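Local coordinates for bifunctional GH43-CE protein (PDB 6MLY), which probably releases xylose from xylan-derived chains through a family 43 glycoside hydrolase domain and carries a carbohydrate esterase domain in the same polypeptide, at residues Gly472-Met477 and Arg518-Cys523; Pro377-Ser382 and Cys448-Lys453. All coordinates share one frame; numbering follows the deposited sequence.

Interaction 1 of 2, residues Gly472-Met477 and Arg518-Cys523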
loop_
_atom_site.group_PDB
_atom_site.type_symbol
_atom_site.label_atom_id
_atom_site.label_comp_id
_atom_site.label_asym_id
_atom_site.label_seq_id
_atom_site.Cartn_x
_atom_site.Cartn_y
_atom_site.Cartn_z
ATOM N N GLY A 472 1.243 -11.143 5.160
ATOM C CA GLY A 472 2.445 -10.483 4.673
ATOM C C GLY A 472 2.647 -9.120 5.321
ATOM O O GLY A 472 1.909 -8.741 6.269
ATOM N N ASN A 473 3.649 -8.384 4.797
ATOM C CA ASN A 473 3.996 -7.045 5.294
ATOM C C ASN A 473 3.104 -5.997 4.608
ATOM O O ASN A 473 2.198 -6.333 3.828
ATOM C CB ASN A 473 5.492 -6.743 5.123
ATOM C CG ASN A 473 5.968 -6.754 3.684
ATOM O OD1 ASN A 473 5.166 -6.805 2.756
ATOM N ND2 ASN A 473 7.275 -6.716 3.485
ATOM N N VAL A 474 3.353 -4.728 4.951
ATOM C CA VAL A 474 2.752 -3.567 4.293
ATOM C C VAL A 474 3.584 -3.235 3.049
ATOM O O VAL A 474 4.810 -3.372 3.056
ATOM C CB VAL A 474 2.666 -2.357 5.246
ATOM C CG1 VAL A 474 4.034 -1.761 5.558
ATOM C CG2 VAL A 474 1.741 -1.277 4.717
ATOM N N LEU A 475 2.896 -2.794 1.990
ATOM C CA LEU A 475 3.532 -2.304 0.769
ATOM C C LEU A 475 3.675 -0.781 0.854
ATOM O O LEU A 475 2.694 -0.056 0.649
ATOM C CB LEU A 475 2.681 -2.708 -0.439
ATOM C CG LEU A 475 3.203 -2.232 -1.794
ATOM C CD1 LEU A 475 4.458 -3.000 -2.178
ATOM C CD2 LEU A 475 2.138 -2.362 -2.872
ATOM N N LYS A 476 4.891 -0.307 1.151
ATOM C CA LYS A 476 5.197 1.131 1.129
ATOM C C LYS A 476 5.222 1.615 -0.326
ATOM O O LYS A 476 6.276 1.638 -0.963
ATOM C CB LYS A 476 6.528 1.437 1.829
ATOM C CG LYS A 476 6.536 1.241 3.339
ATOM C CD LYS A 476 5.384 1.916 4.055
ATOM C CE LYS A 476 5.577 1.988 5.556
ATOM N NZ LYS A 476 6.602 2.986 5.946
ATOM N N MET A 477 4.041 1.989 -0.831
ATOM C CA MET A 477 3.862 2.456 -2.199
ATOM C C MET A 477 4.743 3.692 -2.432
ATOM O O MET A 477 4.775 4.592 -1.594
ATOM C CB MET A 477 2.395 2.827 -2.457
ATOM C CG MET A 477 1.456 1.635 -2.494
ATOM S SD MET A 477 -0.294 2.115 -2.226
ATOM C CE MET A 477 -1.077 0.962 -3.390
ATOM N N ARG A 518 -5.635 -2.293 10.682
ATOM C CA ARG A 518 -4.217 -2.516 10.390
ATOM C C ARG A 518 -3.547 -1.161 10.152
ATOM O O ARG A 518 -3.930 -0.431 9.242
ATOM C CB ARG A 518 -4.024 -3.406 9.154
ATOM C CG ARG A 518 -3.328 -4.734 9.423
ATOM C CD ARG A 518 -3.266 -5.651 8.205
ATOM N NE ARG A 518 -2.003 -5.597 7.412
ATOM C CZ ARG A 518 -1.787 -6.245 6.191
ATOM N NH1 ARG A 518 -2.794 -6.915 5.645
ATOM N NH2 ARG A 518 -0.573 -6.278 5.596
ATOM N N TRP A 519 -2.574 -0.831 11.004
ATOM C CA TRP A 519 -1.606 0.222 10.748
ATOM C C TRP A 519 -0.213 -0.374 10.939
ATOM O O TRP A 519 0.108 -0.815 12.034
ATOM C CB TRP A 519 -1.801 1.415 11.689
ATOM C CG TRP A 519 -3.175 2.004 11.716
ATOM C CD1 TRP A 519 -3.589 3.137 11.082
ATOM C CD2 TRP A 519 -4.309 1.522 12.460
ATOM N NE1 TRP A 519 -4.906 3.384 11.363
ATOM C CE2 TRP A 519 -5.375 2.413 12.208
ATOM C CE3 TRP A 519 -4.530 0.430 13.310
ATOM C CZ2 TRP A 519 -6.641 2.238 12.766
ATOM C CZ3 TRP A 519 -5.781 0.259 13.864
ATOM C CH2 TRP A 519 -6.820 1.154 13.595
ATOM N N GLU A 520 0.597 -0.393 9.881
ATOM C CA GLU A 520 1.962 -0.896 9.984
ATOM C C GLU A 520 2.944 0.274 9.864
ATOM O O GLU A 520 2.566 1.370 9.465
ATOM C CB GLU A 520 2.220 -1.971 8.929
ATOM C CG GLU A 520 1.408 -3.235 9.155
ATOM C CD GLU A 520 1.749 -4.399 8.229
ATOM O OE1 GLU A 520 2.943 -4.555 7.889
ATOM O OE2 GLU A 520 0.814 -5.141 7.840
ATOM N N ASP A 521 4.203 0.009 10.232
ATOM C CA ASP A 521 5.302 0.976 10.208
ATOM C C ASP A 521 4.836 2.327 10.772
ATOM O O ASP A 521 4.976 3.359 10.119
ATOM C CB ASP A 521 5.882 1.104 8.796
ATOM C CG ASP A 521 6.823 -0.027 8.414
ATOM O OD1 ASP A 521 7.704 -0.354 9.230
ATOM O OD2 ASP A 521 6.675 -0.567 7.299
ATOM N N ILE A 522 4.280 2.298 11.988
ATOM C CA ILE A 522 3.975 3.498 12.765
ATOM C C ILE A 522 5.195 3.794 13.645
ATOM O O ILE A 522 5.759 2.880 14.239
ATOM C CB ILE A 522 2.696 3.306 13.609
ATOM C CG1 ILE A 522 1.447 3.112 12.741
ATOM C CG2 ILE A 522 2.518 4.447 14.603
ATOM C CD1 ILE A 522 0.846 4.395 12.209
ATOM N N CYS A 523 5.591 5.070 13.713
ATOM C CA CYS A 523 6.712 5.524 14.543
ATOM C C CYS A 523 6.198 5.832 15.957
ATOM O O CYS A 523 5.302 6.656 16.126
ATOM C CB CYS A 523 7.376 6.760 13.942
ATOM S SG CYS A 523 7.323 6.821 12.130
#

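Interaction 2 of 2, residues Pro377-Ser382 and Cys448-Lys453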
loop_
_atom_site.group_PDB
_atom_site.type_symbol
_atom_site.label_atom_id
_atom_site.label_comp_id
_atom_site.label_asym_id
_atom_site.label_seq_id
_atom_site.Cartn_x
_atom_site.Cartn_y
_atom_site.Cartn_z
ATOM N N PRO A 377 -9.710 9.289 -0.578
ATOM C CA PRO A 377 -8.492 9.258 0.222
ATOM C C PRO A 377 -8.066 7.851 0.680
ATOM O O PRO A 377 -6.881 7.628 0.935
ATOM C CB PRO A 377 -8.830 10.129 1.442
ATOM C CG PRO A 377 -10.316 9.947 1.610
ATOM C CD PRO A 377 -10.833 9.849 0.190
ATOM N N VAL A 378 -9.034 6.931 0.788
ATOM C CA VAL A 378 -8.792 5.506 1.085
ATOM C C VAL A 378 -9.573 4.662 0.075
ATOM O O VAL A 378 -10.525 5.155 -0.546
ATOM C CB VAL A 378 -9.207 5.129 2.519
ATOM C CG1 VAL A 378 -8.433 5.922 3.561
ATOM C CG2 VAL A 378 -10.711 5.268 2.734
ATOM N N CYS A 379 -9.172 3.398 -0.075
ATOM C CA CYS A 379 -9.933 2.447 -0.876
ATOM C C CYS A 379 -9.570 1.005 -0.502
ATOM O O CYS A 379 -8.615 0.739 0.248
ATOM C CB CYS A 379 -9.730 2.677 -2.373
ATOM S SG CYS A 379 -8.077 2.246 -2.987
ATOM N N THR A 380 -10.378 0.083 -1.034
ATOM C CA THR A 380 -10.228 -1.324 -0.824
ATOM C C THR A 380 -10.795 -2.060 -2.042
ATOM O O THR A 380 -11.966 -1.906 -2.357
ATOM C CB THR A 380 -10.904 -1.728 0.494
ATOM O OG1 THR A 380 -10.209 -1.063 1.551
ATOM C CG2 THR A 380 -10.913 -3.224 0.732
ATOM N N GLY A 381 -9.938 -2.841 -2.711
ATOM C CA GLY A 381 -10.346 -3.783 -3.752
ATOM C C GLY A 381 -10.493 -5.191 -3.200
ATOM O O GLY A 381 -9.953 -5.490 -2.143
ATOM N N SER A 382 -11.230 -6.047 -3.921
ATOM C CA SER A 382 -11.493 -7.434 -3.515
ATOM C C SER A 382 -11.725 -8.328 -4.738
ATOM O O SER A 382 -12.085 -7.843 -5.819
ATOM C CB SER A 382 -12.675 -7.504 -2.590
ATOM O OG SER A 382 -12.453 -6.720 -1.431
ATOM N N CYS A 448 -5.784 0.418 0.700
ATOM C CA CYS A 448 -4.930 1.559 0.364
ATOM C C CYS A 448 -5.238 2.729 1.305
ATOM O O CYS A 448 -6.391 3.166 1.402
ATOM C CB CYS A 448 -5.159 2.034 -1.069
ATOM S SG CYS A 448 -4.623 0.860 -2.348
ATOM N N ASP A 449 -4.203 3.223 1.991
ATOM C CA ASP A 449 -4.302 4.436 2.794
ATOM C C ASP A 449 -3.397 5.498 2.165
ATOM O O ASP A 449 -2.169 5.429 2.286
ATOM C CB ASP A 449 -3.956 4.199 4.271
ATOM C CG ASP A 449 -4.382 5.345 5.177
ATOM O OD1 ASP A 449 -5.219 6.154 4.733
ATOM O OD2 ASP A 449 -3.878 5.433 6.314
ATOM N N PHE A 450 -4.030 6.448 1.466
ATOM C CA PHE A 450 -3.366 7.610 0.892
ATOM C C PHE A 450 -3.505 8.810 1.841
ATOM O O PHE A 450 -2.809 9.803 1.668
ATOM C CB PHE A 450 -3.927 7.905 -0.505
ATOM C CG PHE A 450 -3.819 6.756 -1.482
ATOM C CD1 PHE A 450 -2.591 6.387 -2.016
ATOM C CD2 PHE A 450 -4.941 6.034 -1.866
ATOM C CE1 PHE A 450 -2.487 5.331 -2.912
ATOM C CE2 PHE A 450 -4.836 4.979 -2.762
ATOM C CZ PHE A 450 -3.610 4.628 -3.281
ATOM N N ARG A 451 -4.381 8.700 2.853
ATOM C CA ARG A 451 -4.627 9.775 3.836
ATOM C C ARG A 451 -3.296 10.432 4.217
ATOM O O ARG A 451 -2.437 9.791 4.817
ATOM C CB ARG A 451 -5.299 9.241 5.108
ATOM C CG ARG A 451 -6.748 8.803 4.933
ATOM C CD ARG A 451 -7.400 8.246 6.192
ATOM N NE ARG A 451 -6.669 7.123 6.772
ATOM C CZ ARG A 451 -7.225 6.019 7.256
ATOM N NH1 ARG A 451 -8.540 5.889 7.285
ATOM N NH2 ARG A 451 -6.456 5.042 7.695
ATOM N N ASN A 452 -3.136 11.707 3.848
ATOM C CA ASN A 452 -1.931 12.487 4.153
ATOM C C ASN A 452 -0.693 11.731 3.643
ATOM O O ASN A 452 0.349 11.710 4.293
ATOM C CB ASN A 452 -1.848 12.830 5.646
ATOM C CG ASN A 452 -2.928 13.790 6.105
ATOM O OD1 ASN A 452 -2.645 14.760 6.806
ATOM N ND2 ASN A 452 -4.169 13.535 5.717
ATOM N N LYS A 453 -0.842 11.098 2.473
ATOM C CA LYS A 453 0.239 10.490 1.693
ATOM C C LYS A 453 1.019 9.455 2.514
ATOM O O LYS A 453 2.213 9.274 2.282
ATOM C CB LYS A 453 1.167 11.584 1.146
ATOM C CG LYS A 453 0.703 12.215 -0.163
ATOM C CD LYS A 453 0.905 13.713 -0.236
ATOM C CE LYS A 453 -0.063 14.477 0.642
ATOM N NZ LYS A 453 -0.062 15.926 0.336
#

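Interaction 1 of 2, residues Gly472-Met477 and Arg518-Cys523
Glu520 OE2 is gripped twice by one guanidinium, while the other oxygen of the same carboxylate is turned to Val474 of the 472-477 segment. Arg518 NE and Arg518 NH2 each stand 2.9 Å from Glu520 OE2, a side-on salt bridge in which both nitrogens share a single oxygen. NE meets that oxygen almost head-on, whereas NH2 comes from the syn side, tilted 27° out of the carboxylate plane. Because both nitrogens converge on one oxygen, neither hydrogen bond is straight, with N-H...O angles of about 140°. A bend at chi3 (96°) turns the guanidinium so that its NE-NH2 side meets the Glu520 carboxylate and NH2 comes up to the backbone of 472-473; Phe459 O on NH1 and a cation-pi contact with Tyr460 further restrict its rotation. The guanidinium also turns its edge to the neighbouring backbone, with Asn473 O lying 3.3 Å from Arg518 NH2.

Glu520 runs on extended beyond CG, which sets OE1 3.0 Å from Val474 N. The valine and the glutamate run antiparallel alongside each other, and Glu520 CB packs 3.7 Å from Val474 CB. Further along, Val474 CG1 comes within 3.4 Å of Asp521 OD2. Lys476, the centre of an inverse gamma turn, bends its chain at chi2 and chi4 to lay CE beside the same carboxylate. The salt bridge of its ammonium is long, NZ standing 3.8 Å from Asp521 OD2; the other oxygen, OD1, is bridged to Lys563.

Charged residues touching the facing backbone make a polar seam between two domains: the edge strand 469-476 of the concanavalin A-like beta-sandwich meets strand 518-523, which pairs with 533-537 in the mixed sheet of the alpha/beta-hydrolase fold.

Interaction 2 of 2, residues Pro377-Ser382 and Cys448-Lys453
An antiparallel beta ladder that ends in an Asx turn joins Pro377-Ser382 to Cys448-Lys453 in the concanavalin A-like domain. Cys379 and Cys448 form its hydrogen-bonded pair: Cys448 N gives a 2.9 Å bond to Cys379 O, and Cys379 N returns one of 3.2 Å to Cys448 O, lying on a lone pair of that carbonyl. Cys379 O is gripped a second time by Thr380 OG1, which reaches it from the opposite face of the carbonyl plane. Although both cysteines point to the same face of the sheet, they form no disulfide, and Cys379 SG packs 3.5 Å from Cys448 CB. Phe450 turns its ring edge to that sulfur.

Val378 and Asp449 make the next, non-hydrogen-bonded pair, with side chains side by side on the other face. Beyond it the 448-453 chain leaves the ladder, and Phe450 N bonds to Pro377 O at 3.1 Å. The Asx turn follows, Asp449 OD1 accepting from Arg451 N above the carboxylate plane. This aspartate also holds the arginine head, with Arg451 NE 2.7 Å from Asp449 OD1. A bend at chi3 (-56°) brings the guanidinium round so that Val378 CG1 lies over one of its faces, 3.7 Å from Arg451 NH1; Asp516 supplies a second carboxylate to NH2.

Within the sheet, strand 378-386 runs between 502-511 and 441-449, and 441-449 is bordered in turn by 456-462, to which Asp449 is joined by a backbone hydrogen bond with Lys456.

In the fold
Both contacts involve the seven-stranded antiparallel sheet of the concanavalin A-like domain, their centres about 13 Å apart. Interaction 2 pairs two strands in the middle of that sheet; interaction 1 lies at one of its two edge strands, 469-476, two strands beyond 441-449 with 456-462 between. Along the chain they come in series, interaction 2 closing before interaction 1 opens. Met477 links them directly: its CE packs 3.7 Å from Cys448 SG, and its SD lies near the ring of Phe450. Together they illustrate how one sheet can be knit internally by strand pairing and, at its border, meet the esterase-like domain through side chains.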